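Side-chain contacts in soluble lytic transglycosylase B3 (Pseudomonas aeruginosa, PDB 5ANZ), which probably cleaves the glycan strands of peptidoglycan as a lytic transglycosylase, taking part in turnover of the bacterial cell wall: residues G62-D65 with A66-D70; R94-W97 with K98-G102; R158-A161 with T162-Y165; Y332-A335 with V336-A340; I366-Q369 with R370-A374. All blocks are in the same frame, centred on the assembly; numbering follows the deposited sequence.

Interaction 1. Residues G62-D65 with A66-D70; sequences GGID and AQTFD
Ala66 is the first residue of helix 66-73, right after the N-cap Asp65, and its side chain touches Arg56 of helix 48-61. Beyond Gln67, at Thr68, the cap closes. The threonine hydroxyl gives a very short hydrogen bond to the carboxylate, Thr68 OG1 to Asp65 OD1 2.5 Å, and its amide Thr68 N reaches the same oxygen at 3.3 Å from above the carboxylate plane, 35° out of it. Asp65 can turn back like this because CG sits between its own backbone N and carbonyl carbon (chi1 55°). Just before the cap, Gly63 ends helix 48-61 in a Schellman motif, where positive phi calls for glycine, and the short link 62-65 leads straight into helix 66-73. The methyl Thr68 CG2 meets Ile64 CG2 at 4.1 Å, the two side chains crossing at about a right angle. Phe69 N then donates to Asp65 O, and Phe69 CB meets Ile64 CG2 at 4.2 Å, a hydrophobic staple across the cap; beyond CB the ring leads off to stack with Phe73 and touch Phe55. Asp70 turns to Arg56 in a salt bridge, while Ile64 rests on Leu181 of helix 170-186.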
loop_
_atom_site.group_PDB
_atom_site.type_symbol
_atom_site.label_atom_id
_atom_site.label_comp_id
_atom_site.label_asym_id
_atom_site.label_seq_id
_atom_site.Cartn_x
_atom_site.Cartn_y
_atom_site.Cartn_z
ATOM N N GLY A 62 18.651 -25.381 -0.411
ATOM C CA GLY A 62 17.347 -24.950 0.055
ATOM C C GLY A 62 16.200 -25.793 -0.473
ATOM O O GLY A 62 15.037 -25.486 -0.221
ATOM N N GLY A 63 16.522 -26.850 -1.213
ATOM C CA GLY A 63 15.504 -27.754 -1.722
ATOM C C GLY A 63 15.121 -27.585 -3.185
ATOM O O GLY A 63 14.307 -28.346 -3.704
ATOM N N ILE A 64 15.691 -26.592 -3.857
ATOM C CA ILE A 64 15.454 -26.434 -5.288
ATOM C C ILE A 64 16.266 -27.457 -6.085
ATOM O O ILE A 64 17.442 -27.695 -5.789
ATOM C CB ILE A 64 15.809 -25.018 -5.774
ATOM C CG1 ILE A 64 15.037 -23.969 -4.967
ATOM C CG2 ILE A 64 15.537 -24.882 -7.268
ATOM C CD1 ILE A 64 13.551 -24.233 -4.900
ATOM N N ASP A 65 15.646 -28.063 -7.093
ATOM C CA ASP A 65 16.353 -29.052 -7.898
ATOM C C ASP A 65 16.924 -28.446 -9.178
ATOM O O ASP A 65 16.494 -27.390 -9.646
ATOM C CB ASP A 65 15.453 -30.251 -8.219
ATOM C CG ASP A 65 14.152 -29.862 -8.891
ATOM O OD1 ASP A 65 14.080 -28.772 -9.492
ATOM O OD2 ASP A 65 13.196 -30.667 -8.826
ATOM N N ALA A 66 17.908 -29.142 -9.734
ATOM C CA ALA A 66 18.727 -28.622 -10.818
ATOM C C ALA A 66 17.934 -28.194 -12.050
ATOM O O ALA A 66 18.190 -27.129 -12.606
ATOM C CB ALA A 66 19.762 -29.652 -11.204
ATOM N N GLN A 67 16.998 -29.030 -12.492
ATOM C CA GLN A 67 16.206 -28.701 -13.671
ATOM C C GLN A 67 15.464 -27.388 -13.469
ATOM O O GLN A 67 15.424 -26.546 -14.367
ATOM C CB GLN A 67 15.206 -29.810 -13.999
ATOM C CG GLN A 67 14.364 -29.514 -15.240
ATOM C CD GLN A 67 13.240 -30.515 -15.456
ATOM O OE1 GLN A 67 13.388 -31.482 -16.206
ATOM N NE2 GLN A 67 12.106 -30.281 -14.804
ATOM N N THR A 68 14.887 -27.213 -12.284
ATOM C CA THR A 68 14.118 -26.005 -11.979
ATOM C C THR A 68 14.994 -24.761 -12.025
ATOM O O THR A 68 14.628 -23.742 -12.625
ATOM C CB THR A 68 13.457 -26.096 -10.593
ATOM O OG1 THR A 68 12.531 -27.186 -10.579
ATOM C CG2 THR A 68 12.714 -24.788 -10.245
ATOM N N PHE A 69 16.150 -24.843 -11.378
ATOM C CA PHE A 69 17.064 -23.714 -11.318
ATOM C C PHE A 69 17.549 -23.322 -12.717
ATOM O O PHE A 69 17.491 -22.152 -13.098
ATOM C CB PHE A 69 18.262 -24.041 -10.415
ATOM C CG PHE A 69 19.159 -22.869 -10.162
ATOM C CD1 PHE A 69 20.119 -22.498 -11.092
ATOM C CD2 PHE A 69 19.028 -22.116 -9.004
ATOM C CE1 PHE A 69 20.933 -21.404 -10.868
ATOM C CE2 PHE A 69 19.845 -21.025 -8.772
ATOM C CZ PHE A 69 20.802 -20.669 -9.707
ATOM N N ASP A 70 18.026 -24.306 -13.480
ATOM C CA ASP A 70 18.580 -24.022 -14.798
ATOM C C ASP A 70 17.505 -23.519 -15.759
ATOM O O ASP A 70 17.750 -22.621 -16.563
ATOM C CB ASP A 70 19.273 -25.266 -15.360
ATOM C CG ASP A 70 20.443 -25.720 -14.492
ATOM O OD1 ASP A 70 20.964 -24.898 -13.702
ATOM O OD2 ASP A 70 20.840 -26.899 -14.597
#

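Interaction 2. Residues R94-W97 with K98-G102; sequences RPVW and KYLEG
Lys98 lays its aliphatic chain over the indole of its neighbour Trp97, the two side chains running side by side in the same direction. Lys98 CG stands 3.4 Å from the centroid of the six-membered ring, only 12° off its normal, a CH-pi contact over the face; farther out, Lys98 CE is 3.3 Å from Trp97 CZ2. The conformations of both residues set this up: Trp97 places CG between its backbone N and carbonyl carbon (chi1 77°), and the lysine runs extended beyond CG. Such a chain suits the place, since its methylenes cover an aromatic face while the amine is carried onward. Lys98 CD also touches Pro95 CG at 3.9 Å. One turn on, Glu101 lies alongside the indole, with OE1 3.3 Å from Trp97 CZ3 and the carboxylate plane 64° from the ring.

Arg94 wraps back from before the helix, bent at chi2 and chi3, so that one face of its guanidinium lies over Tyr99 CA. Its NH1 makes a weak hydrogen bond to a di(hydroxyethyl)ether molecule, probably from the crystallisation liquor. Pro95 is the N-cap residue: its carbonyl O accepts from Tyr99 N at 3.1 Å and, weakly, from Lys98 N. The arrangement is that of an alpha-helical first turn, here of helix 96-103, whose Tyr99 and Leu100 pack on helix 330-343 of the transglycosylase domain.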
loop_
_atom_site.group_PDB
_atom_site.type_symbol
_atom_site.label_atom_id
_atom_site.label_comp_id
_atom_site.label_asym_id
_atom_site.label_seq_id
_atom_site.Cartn_x
_atom_site.Cartn_y
_atom_site.Cartn_z
ATOM N N ARG A 94 3.549 13.777 -6.053
ATOM C CA ARG A 94 2.283 14.455 -6.298
ATOM C C ARG A 94 1.471 14.580 -5.010
ATOM O O ARG A 94 1.530 13.705 -4.147
ATOM C CB ARG A 94 1.487 13.713 -7.374
ATOM C CG ARG A 94 1.558 12.196 -7.265
ATOM C CD ARG A 94 1.677 11.551 -8.640
ATOM N NE ARG A 94 0.463 11.699 -9.437
ATOM C CZ ARG A 94 -0.399 10.714 -9.667
ATOM N NH1 ARG A 94 -0.174 9.506 -9.164
ATOM N NH2 ARG A 94 -1.481 10.931 -10.403
ATOM N N PRO A 95 0.715 15.679 -4.871
ATOM C CA PRO A 95 -0.136 15.836 -3.686
ATOM C C PRO A 95 -1.172 14.713 -3.626
ATOM O O PRO A 95 -1.469 14.099 -4.666
ATOM C CB PRO A 95 -0.790 17.206 -3.893
ATOM C CG PRO A 95 -0.712 17.451 -5.364
ATOM C CD PRO A 95 0.553 16.785 -5.828
ATOM N N VAL A 96 -1.693 14.432 -2.433
ATOM C CA VAL A 96 -2.594 13.302 -2.258
ATOM C C VAL A 96 -3.814 13.427 -3.156
ATOM O O VAL A 96 -4.272 12.438 -3.716
ATOM C CB VAL A 96 -3.061 13.148 -0.796
ATOM C CG1 VAL A 96 -4.124 12.054 -0.691
ATOM C CG2 VAL A 96 -1.882 12.830 0.104
ATOM N N TRP A 97 -4.331 14.645 -3.309
ATOM C CA TRP A 97 -5.570 14.810 -4.066
ATOM C C TRP A 97 -5.358 14.392 -5.525
ATOM O O TRP A 97 -6.285 13.894 -6.165
ATOM C CB TRP A 97 -6.091 16.252 -3.970
ATOM C CG TRP A 97 -5.388 17.254 -4.829
ATOM C CD1 TRP A 97 -4.426 18.137 -4.439
ATOM C CD2 TRP A 97 -5.617 17.498 -6.222
ATOM N NE1 TRP A 97 -4.031 18.908 -5.505
ATOM C CE2 TRP A 97 -4.748 18.535 -6.611
ATOM C CE3 TRP A 97 -6.470 16.936 -7.177
ATOM C CZ2 TRP A 97 -4.703 19.018 -7.912
ATOM C CZ3 TRP A 97 -6.424 17.418 -8.472
ATOM C CH2 TRP A 97 -5.547 18.451 -8.827
ATOM N N LYS A 98 -4.140 14.569 -6.042
ATOM C CA LYS A 98 -3.853 14.170 -7.424
ATOM C C LYS A 98 -3.671 12.663 -7.511
ATOM O O LYS A 98 -4.128 12.028 -8.465
ATOM C CB LYS A 98 -2.621 14.897 -7.977
ATOM C CG LYS A 98 -2.977 16.215 -8.673
ATOM C CD LYS A 98 -1.751 16.995 -9.135
ATOM C CE LYS A 98 -2.156 18.280 -9.861
ATOM N NZ LYS A 98 -0.991 19.154 -10.201
ATOM N N TYR A 99 -3.019 12.086 -6.507
ATOM C CA TYR A 99 -2.940 10.634 -6.429
ATOM C C TYR A 99 -4.329 10.004 -6.439
ATOM O O TYR A 99 -4.602 9.072 -7.201
ATOM C CB TYR A 99 -2.193 10.210 -5.176
ATOM C CG TYR A 99 -2.175 8.716 -4.960
ATOM C CD1 TYR A 99 -1.322 7.900 -5.689
ATOM C CD2 TYR A 99 -3.007 8.116 -4.017
ATOM C CE1 TYR A 99 -1.296 6.533 -5.489
ATOM C CE2 TYR A 99 -2.983 6.747 -3.806
ATOM C CZ TYR A 99 -2.126 5.963 -4.542
ATOM O OH TYR A 99 -2.103 4.599 -4.347
ATOM N N LEU A 100 -5.209 10.532 -5.593
ATOM C CA LEU A 100 -6.561 10.013 -5.487
ATOM C C LEU A 100 -7.346 10.239 -6.771
ATOM O O LEU A 100 -8.163 9.402 -7.154
ATOM C CB LEU A 100 -7.302 10.660 -4.310
ATOM C CG LEU A 100 -6.840 10.189 -2.935
ATOM C CD1 LEU A 100 -7.490 11.022 -1.832
ATOM C CD2 LEU A 100 -7.172 8.709 -2.774
ATOM N N GLU A 101 -7.112 11.375 -7.421
ATOM C CA GLU A 101 -7.814 11.686 -8.663
ATOM C C GLU A 101 -7.479 10.641 -9.724
ATOM O O GLU A 101 -8.342 10.239 -10.507
ATOM C CB GLU A 101 -7.456 13.089 -9.163
ATOM C CG GLU A 101 -8.384 13.621 -10.237
ATOM C CD GLU A 101 -7.964 14.986 -10.750
ATOM O OE1 GLU A 101 -6.745 15.237 -10.863
ATOM O OE2 GLU A 101 -8.856 15.811 -11.036
ATOM N N GLY A 102 -6.223 10.201 -9.738
ATOM C CA GLY A 102 -5.789 9.137 -10.629
ATOM C C GLY A 102 -6.342 7.773 -10.234
ATOM O O GLY A 102 -6.829 7.014 -11.079
#

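Interaction 3. Residues R158-A161 with T162-Y165; sequences RSLA and TLAY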
loop_
_atom_site.group_PDB
_atom_site.type_symbol
_atom_site.label_atom_id
_atom_site.label_comp_id
_atom_site.label_asym_id
_atom_site.label_seq_id
_atom_site.Cartn_x
_atom_site.Cartn_y
_atom_site.Cartn_z
ATOM N N ARG A 158 14.475 -12.913 -13.071
ATOM C CA ARG A 158 15.478 -11.960 -13.525
ATOM C C ARG A 158 15.541 -10.746 -12.604
ATOM O O ARG A 158 16.620 -10.294 -12.218
ATOM C CB ARG A 158 15.193 -11.499 -14.950
ATOM C CG ARG A 158 16.326 -10.640 -15.493
ATOM C CD ARG A 158 16.053 -10.163 -16.917
ATOM N NE ARG A 158 17.198 -9.419 -17.436
ATOM C CZ ARG A 158 17.232 -8.837 -18.628
ATOM N NH1 ARG A 158 16.176 -8.913 -19.436
ATOM N NH2 ARG A 158 18.317 -8.170 -19.013
ATOM N N SER A 159 14.380 -10.224 -12.236
ATOM C CA SER A 159 14.351 -9.017 -11.417
ATOM C C SER A 159 14.935 -9.272 -10.029
ATOM O O SER A 159 15.774 -8.496 -9.553
ATOM C CB SER A 159 12.923 -8.484 -11.298
ATOM O OG SER A 159 12.426 -8.140 -12.583
ATOM N N LEU A 160 14.521 -10.362 -9.387
ATOM C CA LEU A 160 15.035 -10.653 -8.046
ATOM C C LEU A 160 16.511 -11.061 -8.051
ATOM O O LEU A 160 17.241 -10.741 -7.107
ATOM C CB LEU A 160 14.195 -11.730 -7.365
ATOM C CG LEU A 160 12.773 -11.267 -6.996
ATOM C CD1 LEU A 160 11.944 -12.438 -6.480
ATOM C CD2 LEU A 160 12.813 -10.133 -5.980
ATOM N N ALA A 161 16.963 -11.757 -9.096
ATOM C CA ALA A 161 18.386 -12.078 -9.216
ATOM C C ALA A 161 19.213 -10.814 -9.384
ATOM O O ALA A 161 20.310 -10.694 -8.823
ATOM C CB ALA A 161 18.622 -13.032 -10.400
ATOM N N THR A 162 18.686 -9.869 -10.157
ATOM C CA THR A 162 19.354 -8.592 -10.343
ATOM C C THR A 162 19.544 -7.903 -8.989
ATOM O O THR A 162 20.652 -7.502 -8.646
ATOM C CB THR A 162 18.568 -7.670 -11.291
ATOM O OG1 THR A 162 18.545 -8.260 -12.602
ATOM C CG2 THR A 162 19.239 -6.304 -11.367
ATOM N N LEU A 163 18.462 -7.794 -8.218
ATOM C CA LEU A 163 18.540 -7.152 -6.897
ATOM C C LEU A 163 19.441 -7.919 -5.925
ATOM O O LEU A 163 20.150 -7.316 -5.121
ATOM C CB LEU A 163 17.140 -7.012 -6.304
ATOM C CG LEU A 163 16.190 -6.109 -7.083
ATOM C CD1 LEU A 163 14.815 -6.153 -6.453
ATOM C CD2 LEU A 163 16.709 -4.679 -7.098
ATOM N N ALA A 164 19.407 -9.248 -5.991
ATOM C CA ALA A 164 20.290 -10.054 -5.149
ATOM C C ALA A 164 21.754 -9.786 -5.488
ATOM O O ALA A 164 22.609 -9.648 -4.601
ATOM C CB ALA A 164 19.967 -11.537 -5.307
ATOM N N TYR A 165 22.039 -9.715 -6.783
ATOM C CA TYR A 165 23.399 -9.510 -7.270
ATOM C C TYR A 165 23.943 -8.117 -6.966
ATOM O O TYR A 165 25.062 -7.980 -6.477
ATOM C CB TYR A 165 23.453 -9.770 -8.779
ATOM C CG TYR A 165 24.770 -9.411 -9.450
ATOM C CD1 TYR A 165 25.968 -9.993 -9.052
ATOM C CD2 TYR A 165 24.804 -8.512 -10.510
ATOM C CE1 TYR A 165 27.164 -9.677 -9.679
ATOM C CE2 TYR A 165 25.993 -8.191 -11.146
ATOM C CZ TYR A 165 27.172 -8.776 -10.726
ATOM O OH TYR A 165 28.363 -8.458 -11.350
#
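Thr162 grips the carbonyl of Arg158, one turn back, in a side-chain-to-backbone bond characteristic of threonine inside an alpha-helix, here helix 156-166 of the lysozyme-like transglycosylase domain.

Among the hydrogen bonds, those of the backbone come first. Thr162 N donates to Arg158 O at 2.9 Å, and the same i to i+4 pattern continues with Leu163 N to Ser159 O, Ala164 N to Leu160 O and Tyr165 N to Ala161 O, the last at 2.8 Å. The threonine hydroxyl adds a second donor to Arg158 O, so this oxygen is held by two bonds that arrive from opposite faces of its carbonyl plane. The torsion that sets OG1 beside the backbone N (chi1 -65°) turns the hydroxyl back toward the preceding turn, where Arg158 O lies. OG1 in turn accepts from Asp79 N, so a buried polar group is satisfied both as donor and acceptor. The fully extended Arg158 carries its guanidinium away to the carbonyls of Gln77 and Pro78, while Tyr165 OH bonds to Gln46 O.

Apolar contact within the helix is slight. Leu160 CD2 and Leu163 CD1 are 4.5 Å apart; both leucines also pack outside the helix, Leu160 on Gln176 and Leu163 on Ala173 of helix 170-186 and on Val82 of helix 80-87. Alanines suit positions 161 and 164, where Trp51 of helix 48-61 comes against the helix.

The hydroxyl bond lies well off the carbonyl plane: Thr162 OG1, 2.8 Å from Arg158 O, is tilted 34° from that plane.

Interaction 4. Residues Y332-A335 with V336-A340; sequences YALA and VGLLA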
loop_
_atom_site.group_PDB
_atom_site.type_symbol
_atom_site.label_atom_id
_atom_site.label_comp_id
_atom_site.label_asym_id
_atom_site.label_seq_id
_atom_site.Cartn_x
_atom_site.Cartn_y
_atom_site.Cartn_z
ATOM N N TYR A 332 -2.629 5.067 -0.240
ATOM C CA TYR A 332 -3.074 3.836 -0.894
ATOM C C TYR A 332 -4.324 3.279 -0.250
ATOM O O TYR A 332 -5.291 2.934 -0.928
ATOM C CB TYR A 332 -1.965 2.789 -0.842
ATOM C CG TYR A 332 -2.409 1.396 -1.269
ATOM C CD1 TYR A 332 -2.965 0.510 -0.353
ATOM C CD2 TYR A 332 -2.234 0.953 -2.574
ATOM C CE1 TYR A 332 -3.344 -0.775 -0.728
ATOM C CE2 TYR A 332 -2.616 -0.329 -2.957
ATOM C CZ TYR A 332 -3.178 -1.179 -2.027
ATOM O OH TYR A 332 -3.547 -2.462 -2.385
ATOM N N ALA A 333 -4.318 3.181 1.076
ATOM C CA ALA A 333 -5.454 2.566 1.753
ATOM C C ALA A 333 -6.694 3.446 1.621
ATOM O O ALA A 333 -7.796 2.932 1.449
ATOM C CB ALA A 333 -5.121 2.281 3.225
ATOM N N LEU A 334 -6.515 4.768 1.637
ATOM C CA LEU A 334 -7.651 5.665 1.399
ATOM C C LEU A 334 -8.209 5.460 -0.014
ATOM O O LEU A 334 -9.443 5.377 -0.199
ATOM C CB LEU A 334 -7.224 7.123 1.620
ATOM C CG LEU A 334 -8.317 8.181 1.491
ATOM C CD1 LEU A 334 -9.487 7.887 2.412
ATOM C CD2 LEU A 334 -7.694 9.538 1.828
ATOM N N ALA A 335 -7.310 5.321 -0.994
ATOM C CA ALA A 335 -7.725 5.081 -2.384
ATOM C C ALA A 335 -8.508 3.785 -2.497
ATOM O O ALA A 335 -9.550 3.734 -3.152
ATOM C CB ALA A 335 -6.524 5.043 -3.332
ATOM N N VAL A 336 -7.994 2.715 -1.891
ATOM C CA VAL A 336 -8.735 1.456 -1.913
ATOM C C VAL A 336 -10.141 1.589 -1.335
ATOM O O VAL A 336 -11.103 1.123 -1.925
ATOM C CB VAL A 336 -7.971 0.359 -1.151
ATOM C CG1 VAL A 336 -8.838 -0.878 -0.975
ATOM C CG2 VAL A 336 -6.704 0.010 -1.914
ATOM N N GLY A 337 -10.263 2.219 -0.173
ATOM C CA GLY A 337 -11.573 2.366 0.444
ATOM C C GLY A 337 -12.534 3.182 -0.408
ATOM O O GLY A 337 -13.688 2.805 -0.607
ATOM N N LEU A 338 -12.046 4.315 -0.905
ATOM C CA LEU A 338 -12.888 5.165 -1.763
ATOM C C LEU A 338 -13.225 4.506 -3.104
ATOM O O LEU A 338 -14.311 4.712 -3.650
ATOM C CB LEU A 338 -12.213 6.517 -2.018
ATOM C CG LEU A 338 -12.054 7.421 -0.790
ATOM C CD1 LEU A 338 -11.134 8.586 -1.121
ATOM C CD2 LEU A 338 -13.422 7.928 -0.295
ATOM N N LEU A 339 -12.302 3.716 -3.649
ATOM C CA LEU A 339 -12.611 2.998 -4.883
ATOM C C LEU A 339 -13.711 1.956 -4.635
ATOM O O LEU A 339 -14.660 1.830 -5.413
ATOM C CB LEU A 339 -11.361 2.321 -5.447
ATOM C CG LEU A 339 -11.568 1.544 -6.744
ATOM C CD1 LEU A 339 -12.136 2.425 -7.870
ATOM C CD2 LEU A 339 -10.229 0.944 -7.170
ATOM N N ALA A 340 -13.573 1.196 -3.549
ATOM C CA ALA A 340 -14.605 0.222 -3.204
ATOM C C ALA A 340 -15.943 0.922 -3.036
ATOM O O ALA A 340 -16.954 0.470 -3.560
ATOM C CB ALA A 340 -14.230 -0.519 -1.928
#
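Tyr332 and Val336, one turn apart on helix 330-343, meet through both backbone and side chain. Val336 N donates to Tyr332 O at 2.9 Å in a nearly straight bond (N-H...O 167°). Gly337 N satisfies Ala333 O, Leu338 N satisfies Leu334 O, and Leu339 N satisfies Ala335 O at 2.8 Å; Val336 O is taken by Ala340 N. Two further polar atoms are met by serines beyond the pair: Tyr332 N donates to Ser329 OG, and Leu338 O bonds with Ser342 OG. The phenol oxygen Tyr332 OH makes a weak hydrogen bond to Glu144 OE2.

The contacts between the side chains are apolar. Val336 CG2, set beside its own backbone N by chi1 171°, comes over one face of the Tyr332 ring, 3.9 Å from the centroid and offset toward the rim, a CH-pi contact. On the neighbouring flank Leu334 CG meets Leu338 CD1 at 3.9 Å. Small residues serve the flanks where other helices press close: Ala333 faces helix 318-324, and Ala335 lies against Met143 of helix 134-145 and Leu100 of helix 96-103.

Tyr332 also touches Tyr326, a residue that binds N-acetylglucosamine. With these backbone N-H and C=O groups paired along the helix or with serine hydroxyls, and hydrocarbon turned outward, the segment is chemically fitted to run buried between several helices near the sugar-binding site.

Interaction 5. Residues I366-Q369 with R370-A374; sequences IELQ and RQLAA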
loop_
_atom_site.group_PDB
_atom_site.type_symbol
_atom_site.label_atom_id
_atom_site.label_comp_id
_atom_site.label_asym_id
_atom_site.label_seq_id
_atom_site.Cartn_x
_atom_site.Cartn_y
_atom_site.Cartn_z
ATOM N N ILE A 366 14.329 16.636 3.859
ATOM C CA ILE A 366 15.577 16.539 4.605
ATOM C C ILE A 366 15.903 17.872 5.238
ATOM O O ILE A 366 16.298 17.941 6.413
ATOM C CB ILE A 366 16.734 16.082 3.689
ATOM C CG1 ILE A 366 16.569 14.596 3.375
ATOM C CG2 ILE A 366 18.092 16.365 4.335
ATOM C CD1 ILE A 366 17.319 14.149 2.132
ATOM N N GLU A 367 15.720 18.939 4.468
ATOM C CA GLU A 367 15.979 20.276 4.978
ATOM C C GLU A 367 15.070 20.557 6.169
ATOM O O GLU A 367 15.512 21.139 7.162
ATOM C CB GLU A 367 15.772 21.337 3.896
ATOM C CG GLU A 367 16.302 22.711 4.289
ATOM C CD GLU A 367 15.987 23.785 3.262
ATOM O OE1 GLU A 367 15.427 23.457 2.192
ATOM O OE2 GLU A 367 16.299 24.965 3.533
ATOM N N LEU A 368 13.806 20.146 6.060
ATOM C CA LEU A 368 12.840 20.361 7.136
ATOM C C LEU A 368 13.305 19.706 8.421
ATOM O O LEU A 368 13.222 20.303 9.503
ATOM C CB LEU A 368 11.463 19.813 6.750
ATOM C CG LEU A 368 10.458 19.787 7.911
ATOM C CD1 LEU A 368 10.166 21.197 8.373
ATOM C CD2 LEU A 368 9.181 19.065 7.509
ATOM N N GLN A 369 13.777 18.469 8.306
ATOM C CA GLN A 369 14.225 17.730 9.482
ATOM C C GLN A 369 15.437 18.400 10.112
ATOM O O GLN A 369 15.546 18.469 11.344
ATOM C CB GLN A 369 14.539 16.279 9.119
ATOM C CG GLN A 369 13.283 15.416 8.944
ATOM C CD GLN A 369 13.572 14.060 8.333
ATOM O OE1 GLN A 369 14.493 13.912 7.534
ATOM N NE2 GLN A 369 12.780 13.059 8.709
ATOM N N ARG A 370 16.343 18.907 9.273
ATOM C CA ARG A 370 17.537 19.581 9.782
ATOM C C ARG A 370 17.179 20.914 10.450
ATOM O O ARG A 370 17.774 21.294 11.470
ATOM C CB ARG A 370 18.556 19.790 8.655
ATOM C CG ARG A 370 19.200 18.503 8.162
ATOM C CD ARG A 370 20.241 18.787 7.086
ATOM N NE ARG A 370 20.929 17.580 6.639
ATOM C CZ ARG A 370 21.434 17.418 5.422
ATOM N NH1 ARG A 370 21.331 18.391 4.524
ATOM N NH2 ARG A 370 22.048 16.289 5.098
ATOM N N GLN A 371 16.196 21.615 9.892
ATOM C CA GLN A 371 15.777 22.904 10.445
ATOM C C GLN A 371 15.042 22.720 11.767
ATOM O O GLN A 371 15.200 23.526 12.691
ATOM C CB GLN A 371 14.888 23.658 9.450
ATOM C CG GLN A 371 15.659 24.371 8.348
ATOM C CD GLN A 371 16.307 25.643 8.844
ATOM O OE1 GLN A 371 15.740 26.729 8.722
ATOM N NE2 GLN A 371 17.494 25.514 9.426
ATOM N N LEU A 372 14.246 21.659 11.858
ATOM C CA LEU A 372 13.539 21.348 13.098
ATOM C C LEU A 372 14.542 21.066 14.211
ATOM O O LEU A 372 14.430 21.609 15.320
ATOM C CB LEU A 372 12.604 20.146 12.907
ATOM C CG LEU A 372 11.349 20.371 12.063
ATOM C CD1 LEU A 372 10.767 19.046 11.607
ATOM C CD2 LEU A 372 10.318 21.182 12.853
ATOM N N ALA A 373 15.523 20.217 13.914
ATOM C CA ALA A 373 16.524 19.854 14.911
ATOM C C ALA A 373 17.289 21.095 15.349
ATOM O O ALA A 373 17.643 21.244 16.523
ATOM C CB ALA A 373 17.474 18.798 14.362
ATOM N N ALA A 374 17.518 22.001 14.406
ATOM C CA ALA A 374 18.275 23.221 14.691
ATOM C C ALA A 374 17.545 24.163 15.642
ATOM O O ALA A 374 18.169 24.971 16.325
ATOM C CB ALA A 374 18.604 23.942 13.398
#
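Arg370 lies along Ile366, one turn earlier on helix 362-374, the first helix of a putative peptidoglycan-binding domain in which three helices, with 388-401 and 411-417, pack together. Its side chain can be followed outward. CB sits over the preceding turn, 3.6 Å from Glu367 O. Arg370 CG, anti to the carbonyl carbon (chi1 -70°), comes 3.4 Å from Ile366 O, the oxygen that accepts from Arg370 N at 3.0 Å. From CG to NE the chain is extended: CD stays 4.1 Å from Ile366 O, and NE comes within 3.9 Å of Ile366 CG2. The guanidinium then lies flat beneath that methyl, with CZ 3.7 Å from Ile366 CG2, which stands over the centre of one face. A branched isoleucine suits this role, since its CG2 branch points to the guanidinium face while CG1 is turned elsewhere, and an arginine suits an exposed position, its hydrocarbon part lying on the helix while the charged group, stacked under the isoleucine methyl, stays at the surface.

The helix as a whole is amphipathic. Glu367 turns to Arg418 in a salt bridge, and the buried amide of Gln369 is fixed from outside, OE1 by Gly384 N and NE2 by Thr390 OG1 and Asp383 OD1. On the core side, Leu368 and Leu372 pack against each other and on Ile394 of helix 388-401, Leu368 CG meeting Leu372 CD1 at 3.8 Å. The second leucine also presses close to the carbonyl that its own amide binds: Leu372 CG is 3.2 Å from Leu368 O.

From the N terminus the five contacts come strictly in series, each local to one turn or helix, so none nests within or crosses another and none closes a long loop. Interaction 1 joins helix 48-61 to helix 66-73; interaction 3 lies on the same side of the chain's centre, about 17 Å away between centres, and both lean on helices 48-61 and 170-186. Interaction 2 lies on the opposite side of the chain's centre from interaction 1 and packs directly against interaction 4, far later in sequence: Tyr99 OH is 3.7 Å from Tyr332 CA, uniting helices 96-103 and 330-343. Interaction 5 stands apart in the C-terminal domain, about 15 Å from interaction 2 at the nearest atoms.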